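Local coordinates for protein LEOA (Escherichia coli, PDB 4AUR) that probably binds and hydrolyses GTP as a bacterial member of the dynamin family, with a compact GTPase head carried on a long helical stalk, at residues L130-I135 / R164-L169; D157-V162 / R208-T213. All coordinates share one frame; numbering follows the deposited sequence.

Interaction 1: L130-I135 / R164-L169; sequences LTRRYI and RDLNKL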
ATOM      1  N   LEU A 130      24.937   4.171 -39.922  1.00 29.21           N
ATOM      2  CA  LEU A 130      23.840   3.586 -40.691  1.00 28.58           C
ATOM      3  C   LEU A 130      23.769   2.069 -40.598  1.00 27.43           C
ATOM      4  O   LEU A 130      22.754   1.527 -40.211  1.00 27.88           O
ATOM      5  CB  LEU A 130      23.913   4.008 -42.135  1.00 29.71           C
ATOM      6  CG  LEU A 130      22.872   3.431 -43.071  1.00 31.26           C
ATOM      7  CD1 LEU A 130      21.609   4.264 -43.006  1.00 33.12           C
ATOM      8  CD2 LEU A 130      23.449   3.420 -44.477  1.00 31.75           C
ATOM      9  N   THR A 131      24.839   1.375 -40.929  1.00 27.67           N
ATOM     10  CA  THR A 131      24.786  -0.084 -40.958  1.00 28.03           C
ATOM     11  C   THR A 131      24.639  -0.638 -39.532  1.00 27.74           C
ATOM     12  O   THR A 131      24.044  -1.710 -39.296  1.00 25.89           O
ATOM     13  CB  THR A 131      26.020  -0.699 -41.647  1.00 28.67           C
ATOM     14  OG1 THR A 131      27.116  -0.628 -40.766  1.00 30.08           O
ATOM     15  CG2 THR A 131      26.396   0.049 -42.893  1.00 30.34           C
ATOM     16  N   ARG A 132      25.163   0.115 -38.577  1.00 28.00           N
ATOM     17  CA  ARG A 132      24.952  -0.180 -37.169  1.00 28.76           C
ATOM     18  C   ARG A 132      23.466  -0.067 -36.773  1.00 28.95           C
ATOM     19  O   ARG A 132      22.914  -0.951 -36.091  1.00 27.82           O
ATOM     20  CB  ARG A 132      25.814   0.758 -36.324  1.00 30.91           C
ATOM     21  CG  ARG A 132      27.333   0.550 -36.453  1.00 30.53           C
ATOM     22  CD  ARG A 132      28.088   1.721 -35.835  1.00 31.72           C
ATOM     23  NE  ARG A 132      27.860   1.767 -34.390  1.00 32.50           N
ATOM     24  CZ  ARG A 132      28.649   1.212 -33.474  1.00 31.83           C
ATOM     25  NH1 ARG A 132      29.764   0.586 -33.827  1.00 33.14           N
ATOM     26  NH2 ARG A 132      28.308   1.275 -32.202  1.00 30.36           N
ATOM     27  N   ARG A 133      22.802   1.007 -37.204  1.00 29.19           N
ATOM     28  CA  ARG A 133      21.364   1.153 -36.934  1.00 27.87           C
ATOM     29  C   ARG A 133      20.528   0.030 -37.579  1.00 27.47           C
ATOM     30  O   ARG A 133      19.598  -0.473 -36.979  1.00 27.06           O
ATOM     31  CB  ARG A 133      20.889   2.502 -37.411  1.00 28.59           C
ATOM     32  CG  ARG A 133      19.497   2.941 -36.955  1.00 30.44           C
ATOM     33  CD  ARG A 133      19.094   4.279 -37.568  1.00 30.52           C
ATOM     34  NE  ARG A 133      20.294   5.066 -37.879  1.00 33.31           N
ATOM     35  CZ  ARG A 133      20.473   5.808 -38.967  1.00 34.01           C
ATOM     36  NH1 ARG A 133      19.518   5.938 -39.878  1.00 35.34           N
ATOM     37  NH2 ARG A 133      21.623   6.440 -39.139  1.00 36.78           N
ATOM     38  N   TYR A 134      20.853  -0.375 -38.790  1.00 26.15           N
ATOM     39  CA  TYR A 134      20.016  -1.350 -39.464  1.00 27.42           C
ATOM     40  C   TYR A 134      20.160  -2.709 -38.819  1.00 27.55           C
ATOM     41  O   TYR A 134      19.192  -3.443 -38.708  1.00 28.86           O
ATOM     42  CB  TYR A 134      20.315  -1.412 -40.980  1.00 29.51           C
ATOM     43  CG  TYR A 134      19.347  -0.596 -41.811  1.00 29.01           C
ATOM     44  CD1 TYR A 134      19.477   0.773 -41.921  1.00 29.27           C
ATOM     45  CD2 TYR A 134      18.280  -1.204 -42.466  1.00 30.41           C
ATOM     46  CE1 TYR A 134      18.582   1.511 -42.663  1.00 30.50           C
ATOM     47  CE2 TYR A 134      17.381  -0.469 -43.211  1.00 29.99           C
ATOM     48  CZ  TYR A 134      17.539   0.882 -43.307  1.00 30.79           C
ATOM     49  OH  TYR A 134      16.647   1.611 -44.056  1.00 35.63           O
ATOM     50  N   ILE A 135      21.357  -3.050 -38.363  1.00 29.02           N
ATOM     51  CA  ILE A 135      21.542  -4.322 -37.674  1.00 27.64           C
ATOM     52  C   ILE A 135      21.082  -4.280 -36.212  1.00 27.35           C
ATOM     53  O   ILE A 135      20.509  -5.254 -35.723  1.00 26.80           O
ATOM     54  CB  ILE A 135      22.964  -4.842 -37.845  1.00 28.39           C
ATOM     55  CG1 ILE A 135      23.120  -5.307 -39.292  1.00 30.70           C
ATOM     56  CG2 ILE A 135      23.213  -6.042 -36.951  1.00 28.69           C
ATOM     57  CD1 ILE A 135      24.550  -5.369 -39.775  1.00 32.28           C
ATOM     58  N   ARG A 164      29.271  -7.558 -28.474  1.00 29.53           N
ATOM     59  CA  ARG A 164      29.662  -6.576 -27.500  1.00 33.14           C
ATOM     60  C   ARG A 164      29.175  -5.193 -27.904  1.00 32.92           C
ATOM     61  O   ARG A 164      28.312  -4.629 -27.225  1.00 32.46           O
ATOM     62  CB  ARG A 164      31.168  -6.584 -27.292  1.00 34.68           C
ATOM     63  CG  ARG A 164      31.608  -5.682 -26.154  1.00 38.40           C
ATOM     64  CD  ARG A 164      31.819  -6.498 -24.900  1.00 43.95           C
ATOM     65  NE  ARG A 164      30.543  -6.932 -24.355  1.00 47.62           N
ATOM     66  CZ  ARG A 164      30.369  -7.984 -23.560  1.00 52.37           C
ATOM     67  NH1 ARG A 164      31.390  -8.765 -23.206  1.00 53.15           N
ATOM     68  NH2 ARG A 164      29.149  -8.262 -23.119  1.00 54.13           N
ATOM     69  N   ASP A 165      29.722  -4.653 -29.000  1.00 32.40           N
ATOM     70  CA  ASP A 165      29.439  -3.276 -29.415  1.00 31.76           C
ATOM     71  C   ASP A 165      27.922  -3.074 -29.559  1.00 31.12           C
ATOM     72  O   ASP A 165      27.358  -2.225 -28.882  1.00 30.89           O
ATOM     73  CB  ASP A 165      30.163  -2.977 -30.726  1.00 33.45           C
ATOM     74  CG  ASP A 165      30.305  -1.480 -31.027  1.00 34.78           C
ATOM     75  OD1 ASP A 165      29.679  -0.611 -30.361  1.00 34.47           O
ATOM     76  OD2 ASP A 165      31.070  -1.179 -31.979  1.00 36.22           O
ATOM     77  N   LEU A 166      27.272  -3.887 -30.391  1.00 28.67           N
ATOM     78  CA  LEU A 166      25.860  -3.721 -30.690  1.00 29.46           C
ATOM     79  C   LEU A 166      24.971  -4.441 -29.719  1.00 30.40           C
ATOM     80  O   LEU A 166      23.779  -4.190 -29.685  1.00 31.84           O
ATOM     81  CB  LEU A 166      25.522  -4.232 -32.084  1.00 30.18           C
ATOM     82  CG  LEU A 166      26.207  -3.573 -33.275  1.00 30.42           C
ATOM     83  CD1 LEU A 166      25.634  -4.176 -34.540  1.00 29.83           C
ATOM     84  CD2 LEU A 166      26.042  -2.058 -33.265  1.00 31.26           C
ATOM     85  N   ASN A 167      25.518  -5.375 -28.960  1.00 31.16           N
ATOM     86  CA  ASN A 167      24.812  -5.877 -27.794  1.00 31.60           C
ATOM     87  C   ASN A 167      23.614  -6.744 -28.178  1.00 30.14           C
ATOM     88  O   ASN A 167      22.613  -6.751 -27.486  1.00 28.90           O
ATOM     89  CB  ASN A 167      24.394  -4.659 -26.934  1.00 33.77           C
ATOM     90  CG  ASN A 167      23.826  -5.040 -25.587  1.00 36.18           C
ATOM     91  OD1 ASN A 167      22.872  -4.410 -25.119  1.00 39.03           O
ATOM     92  ND2 ASN A 167      24.376  -6.081 -24.967  1.00 35.34           N
ATOM     93  N   LYS A 168      23.740  -7.504 -29.269  1.00 30.00           N
ATOM     94  CA  LYS A 168      22.617  -8.268 -29.828  1.00 28.52           C
ATOM     95  C   LYS A 168      22.762  -9.759 -29.646  1.00 30.08           C
ATOM     96  O   LYS A 168      22.312 -10.545 -30.482  1.00 32.31           O
ATOM     97  CB  LYS A 168      22.477  -7.983 -31.310  1.00 28.39           C
ATOM     98  CG  LYS A 168      22.304  -6.520 -31.652  1.00 29.59           C
ATOM     99  CD  LYS A 168      20.889  -6.059 -31.374  1.00 30.20           C
ATOM    100  CE  LYS A 168      19.969  -6.601 -32.448  1.00 32.04           C
ATOM    101  NZ  LYS A 168      18.547  -6.438 -32.081  1.00 34.40           N
ATOM    102  N   LEU A 169      23.357 -10.167 -28.540  1.00 30.82           N
ATOM    103  CA  LEU A 169      23.517 -11.584 -28.254  1.00 31.39           C
ATOM    104  C   LEU A 169      22.150 -12.254 -28.031  1.00 32.18           C
ATOM    105  O   LEU A 169      21.905 -13.344 -28.540  1.00 35.50           O
ATOM    106  CB  LEU A 169      24.451 -11.749 -27.042  1.00 33.55           C
ATOM    107  CG  LEU A 169      24.819 -13.106 -26.430  1.00 33.10           C
ATOM    108  CD1 LEU A 169      25.958 -12.920 -25.454  1.00 33.67           C
ATOM    109  CD2 LEU A 169      23.662 -13.721 -25.687  1.00 34.14           C
TER
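Asp165, near the C-terminal end of helix 156-165, receives the guanidinium of Arg132 end-on, one nitrogen to each carboxylate oxygen. Arg132 NH1 lies 2.9 Å from Asp165 OD2 and Arg132 NH2 lies 3.0 Å from Asp165 OD1, a bidentate salt bridge whose N-H groups aim fairly straight. Both oxygens lie close to the guanidinium plane, yet they are approached from above the carboxylate plane, for the two flat groups are turned 60° apart. Asp165 reaches the arginine because its CG stands anti to the backbone N (chi1 -162°). Two bonds, one to each oxygen, hold the guanidinium in its rotation, and NH1 has a second acceptor in the backbone oxygen of Met126.

Leu166 follows and splits its two methyls between two partners. Leu166 CD2 rests over the centre of one face of the Arg132 guanidinium, 4.1 Å above the plane, and also approaches Arg132 CB, so the charged group has an aliphatic floor beside its bridge. Leu166 CD1 meets Ile135 CG2 at 3.9 Å, the two side chains crossing at about a right angle.

Asn167 turns the chain with positive phi where it leaves helical geometry, and Lys168 then heads back to the other helix. Its folded chain, bent at chi2 and chi3, lays Lys168 CE 3.6 Å from Ile135 O, and the amine of this buried lysine goes on to the backbone oxygens of Ser136, which ends helix 129-136, and Ala138 just after it.

The contact thus ties helix 129-136 to the C-terminal end of helix 156-165 and the turn after it. Trp161 of the latter helix packs against Arg132, Ile135 and Leu166, and strand 140-146 of the central sheet supplies Ile141 to Ile135 and Lys168.

Interaction 2: D157-V162 / R208-T213; sequences DIVKWV and RAADLT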
ATOM      1  N   ASP A 157      36.640  -9.761 -34.648  1.00 36.26           N
ATOM      2  CA  ASP A 157      36.168  -8.409 -34.317  1.00 39.42           C
ATOM      3  C   ASP A 157      34.710  -8.152 -34.764  1.00 38.19           C
ATOM      4  O   ASP A 157      34.059  -7.229 -34.258  1.00 39.66           O
ATOM      5  CB  ASP A 157      37.145  -7.326 -34.825  1.00 40.88           C
ATOM      6  CG  ASP A 157      37.366  -7.384 -36.323  1.00 42.18           C
ATOM      7  OD1 ASP A 157      36.868  -8.332 -36.954  1.00 44.60           O
ATOM      8  OD2 ASP A 157      38.044  -6.485 -36.872  1.00 46.52           O
ATOM      9  N   ILE A 158      34.212  -9.000 -35.665  1.00 34.00           N
ATOM     10  CA  ILE A 158      32.847  -8.954 -36.141  1.00 31.03           C
ATOM     11  C   ILE A 158      31.922  -9.569 -35.112  1.00 32.85           C
ATOM     12  O   ILE A 158      30.836  -9.055 -34.823  1.00 35.50           O
ATOM     13  CB  ILE A 158      32.705  -9.759 -37.426  1.00 30.84           C
ATOM     14  CG1 ILE A 158      33.565  -9.150 -38.532  1.00 30.19           C
ATOM     15  CG2 ILE A 158      31.250  -9.806 -37.861  1.00 32.75           C
ATOM     16  CD1 ILE A 158      33.558  -9.959 -39.816  1.00 31.50           C
ATOM     17  N   VAL A 159      32.330 -10.706 -34.583  1.00 31.71           N
ATOM     18  CA  VAL A 159      31.640 -11.295 -33.447  1.00 31.73           C
ATOM     19  C   VAL A 159      31.582 -10.314 -32.270  1.00 30.53           C
ATOM     20  O   VAL A 159      30.584 -10.216 -31.609  1.00 29.62           O
ATOM     21  CB  VAL A 159      32.342 -12.587 -33.005  1.00 33.12           C
ATOM     22  CG1 VAL A 159      31.814 -13.063 -31.663  1.00 34.24           C
ATOM     23  CG2 VAL A 159      32.175 -13.668 -34.067  1.00 34.49           C
ATOM     24  N   LYS A 160      32.656  -9.583 -32.024  1.00 31.28           N
ATOM     25  CA  LYS A 160      32.682  -8.590 -30.959  1.00 31.22           C
ATOM     26  C   LYS A 160      31.749  -7.437 -31.268  1.00 30.59           C
ATOM     27  O   LYS A 160      31.085  -6.894 -30.400  1.00 30.64           O
ATOM     28  CB  LYS A 160      34.102  -8.061 -30.786  1.00 32.43           C
ATOM     29  CG  LYS A 160      34.283  -7.196 -29.564  1.00 34.20           C
ATOM     30  CD  LYS A 160      35.730  -6.794 -29.354  1.00 37.32           C
ATOM     31  CE  LYS A 160      35.936  -6.229 -27.952  1.00 41.83           C
ATOM     32  NZ  LYS A 160      37.272  -6.602 -27.402  1.00 45.25           N
ATOM     33  N   TRP A 161      31.725  -7.047 -32.529  1.00 31.84           N
ATOM     34  CA  TRP A 161      30.882  -5.950 -32.988  1.00 30.97           C
ATOM     35  C   TRP A 161      29.426  -6.261 -32.728  1.00 30.76           C
ATOM     36  O   TRP A 161      28.698  -5.438 -32.253  1.00 32.12           O
ATOM     37  CB  TRP A 161      31.116  -5.780 -34.477  1.00 31.53           C
ATOM     38  CG  TRP A 161      30.360  -4.702 -35.116  1.00 31.11           C
ATOM     39  CD1 TRP A 161      30.326  -3.405 -34.750  1.00 29.19           C
ATOM     40  CD2 TRP A 161      29.535  -4.824 -36.280  1.00 30.75           C
ATOM     41  NE1 TRP A 161      29.529  -2.709 -35.605  1.00 29.09           N
ATOM     42  CE2 TRP A 161      29.027  -3.559 -36.554  1.00 29.91           C
ATOM     43  CE3 TRP A 161      29.172  -5.896 -37.114  1.00 31.21           C
ATOM     44  CZ2 TRP A 161      28.167  -3.314 -37.633  1.00 32.04           C
ATOM     45  CZ3 TRP A 161      28.324  -5.654 -38.181  1.00 31.35           C
ATOM     46  CH2 TRP A 161      27.829  -4.371 -38.430  1.00 31.38           C
ATOM     47  N   VAL A 162      29.022  -7.487 -33.017  1.00 32.41           N
ATOM     48  CA  VAL A 162      27.645  -7.907 -32.861  1.00 30.27           C
ATOM     49  C   VAL A 162      27.284  -8.107 -31.416  1.00 29.39           C
ATOM     50  O   VAL A 162      26.236  -7.648 -30.958  1.00 31.70           O
ATOM     51  CB  VAL A 162      27.396  -9.215 -33.606  1.00 30.41           C
ATOM     52  CG1 VAL A 162      25.990  -9.725 -33.350  1.00 31.83           C
ATOM     53  CG2 VAL A 162      27.581  -8.989 -35.084  1.00 31.40           C
ATOM     54  N   ARG A 208      35.817 -15.918 -26.342  1.00 31.35           N
ATOM     55  CA  ARG A 208      37.157 -15.368 -26.305  1.00 32.85           C
ATOM     56  C   ARG A 208      37.319 -14.241 -27.298  1.00 32.26           C
ATOM     57  O   ARG A 208      38.175 -13.378 -27.118  1.00 36.02           O
ATOM     58  CB  ARG A 208      38.174 -16.492 -26.563  1.00 34.16           C
ATOM     59  CG  ARG A 208      39.610 -16.211 -26.146  1.00 34.29           C
ATOM     60  CD  ARG A 208      39.820 -15.718 -24.705  1.00 35.30           C
ATOM     61  NE  ARG A 208      39.342 -16.601 -23.633  1.00 36.00           N
ATOM     62  CZ  ARG A 208      39.842 -16.634 -22.387  1.00 36.50           C
ATOM     63  NH1 ARG A 208      40.852 -15.850 -22.049  1.00 38.17           N
ATOM     64  NH2 ARG A 208      39.337 -17.463 -21.465  1.00 34.25           N
ATOM     65  N   ALA A 209      36.501 -14.247 -28.346  1.00 32.97           N
ATOM     66  CA  ALA A 209      36.522 -13.188 -29.363  1.00 31.71           C
ATOM     67  C   ALA A 209      35.877 -11.906 -28.869  1.00 33.07           C
ATOM     68  O   ALA A 209      36.221 -10.822 -29.357  1.00 35.84           O
ATOM     69  CB  ALA A 209      35.809 -13.644 -30.608  1.00 29.79           C
ATOM     70  N   ALA A 210      34.951 -12.036 -27.917  1.00 31.68           N
ATOM     71  CA  ALA A 210      34.101 -10.942 -27.510  1.00 31.87           C
ATOM     72  C   ALA A 210      34.077 -10.723 -26.010  1.00 34.59           C
ATOM     73  O   ALA A 210      33.177 -10.080 -25.516  1.00 36.58           O
ATOM     74  CB  ALA A 210      32.700 -11.200 -27.997  1.00 30.84           C
ATOM     75  N   ASP A 211      35.067 -11.243 -25.288  1.00 38.90           N
ATOM     76  CA  ASP A 211      35.187 -11.068 -23.830  1.00 38.28           C
ATOM     77  C   ASP A 211      33.972 -11.541 -23.064  1.00 35.07           C
ATOM     78  O   ASP A 211      33.655 -10.949 -22.055  1.00 36.04           O
ATOM     79  CB  ASP A 211      35.407  -9.591 -23.431  1.00 42.10           C
ATOM     80  CG  ASP A 211      36.454  -8.857 -24.294  1.00 46.36           C
ATOM     81  OD1 ASP A 211      37.103  -9.477 -25.168  1.00 48.67           O
ATOM     82  OD2 ASP A 211      36.618  -7.629 -24.075  1.00 50.00           O
ATOM     83  N   LEU A 212      33.274 -12.579 -23.514  1.00 34.88           N
ATOM     84  CA  LEU A 212      31.990 -12.924 -22.874  1.00 34.17           C
ATOM     85  C   LEU A 212      32.197 -13.461 -21.478  1.00 37.06           C
ATOM     86  O   LEU A 212      33.199 -14.111 -21.199  1.00 40.23           O
ATOM     87  CB  LEU A 212      31.218 -13.964 -23.655  1.00 32.72           C
ATOM     88  CG  LEU A 212      30.818 -13.722 -25.106  1.00 32.86           C
ATOM     89  CD1 LEU A 212      29.985 -14.901 -25.581  1.00 32.61           C
ATOM     90  CD2 LEU A 212      30.046 -12.433 -25.295  1.00 33.37           C
ATOM     91  N   THR A 213      31.248 -13.186 -20.594  1.00 40.00           N
ATOM     92  CA  THR A 213      31.288 -13.744 -19.253  1.00 41.74           C
ATOM     93  C   THR A 213      30.666 -15.110 -19.311  1.00 45.62           C
ATOM     94  O   THR A 213      30.087 -15.494 -20.340  1.00 42.61           O
ATOM     95  CB  THR A 213      30.474 -12.915 -18.269  1.00 42.81           C
ATOM     96  OG1 THR A 213      29.103 -12.914 -18.686  1.00 41.61           O
ATOM     97  CG2 THR A 213      31.018 -11.479 -18.194  1.00 42.82           C
TER
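Val159 directs its CG1 methyl at the pair of alanines where helix 188-209 ends. Val159 CG1 is 4.2 Å from Ala209 CB, and Val159 CG1 stands at the same 4.2 Å from Ala210 CB, so a single branch touches both methyls; a chi1 of 169° swings it away from the backbone N and toward the alanines.

Lys160 comes next and brings the backbones close: its CA and that of Ala210 are 4.4 Å apart. The methyl of Ala210 lies at this approach, Ala210 CB being 3.9 Å from Lys160 CA. The lysine stem then runs past the carbonyl of Ala209, with Lys160 CB 3.8 Å from Ala209 O. Extended up to a bend at chi4, the chain carries its amine to the carboxylate of Asp211, crossing it at a slant. Lys160 NZ sits 3.5 Å from Asp211 OD2 and 3.6 Å from Asp211 OD1, nearly even between the two oxygens: a loose salt bridge with no hydrogen bond, on the solvent side, where Asp211 is exposed.

The contact joins helix 156-165 to the C-terminal end of helix 188-209 and the loop leading into helix 214-219. Leu206 of helix 188-209 and Leu151 also pack on Val159, while Trp161 points away from the alanines to meet helix 129-136.

Helix 156-165 is common to both contacts, with helix 129-136 meeting it in interaction 1 and the end of helix 188-209 in interaction 2; their centres lie 12 Å apart. The backbone at the helix end connects them: Leu166 N is 2.8 Å from Trp161 O and Asp165 N is 3.0 Å from Lys160 O, both probable hydrogen bonds. Arg164 also packs near the second contact, its NH1 3.2 Å from Ala210 O. Both contacts lie on a helix packed beside the sheet of the P-loop GTPase head. The putative nucleotide-binding P-loop, around Gly60, Gly65, Lys66 and Thr67, contributes no residue to either contact.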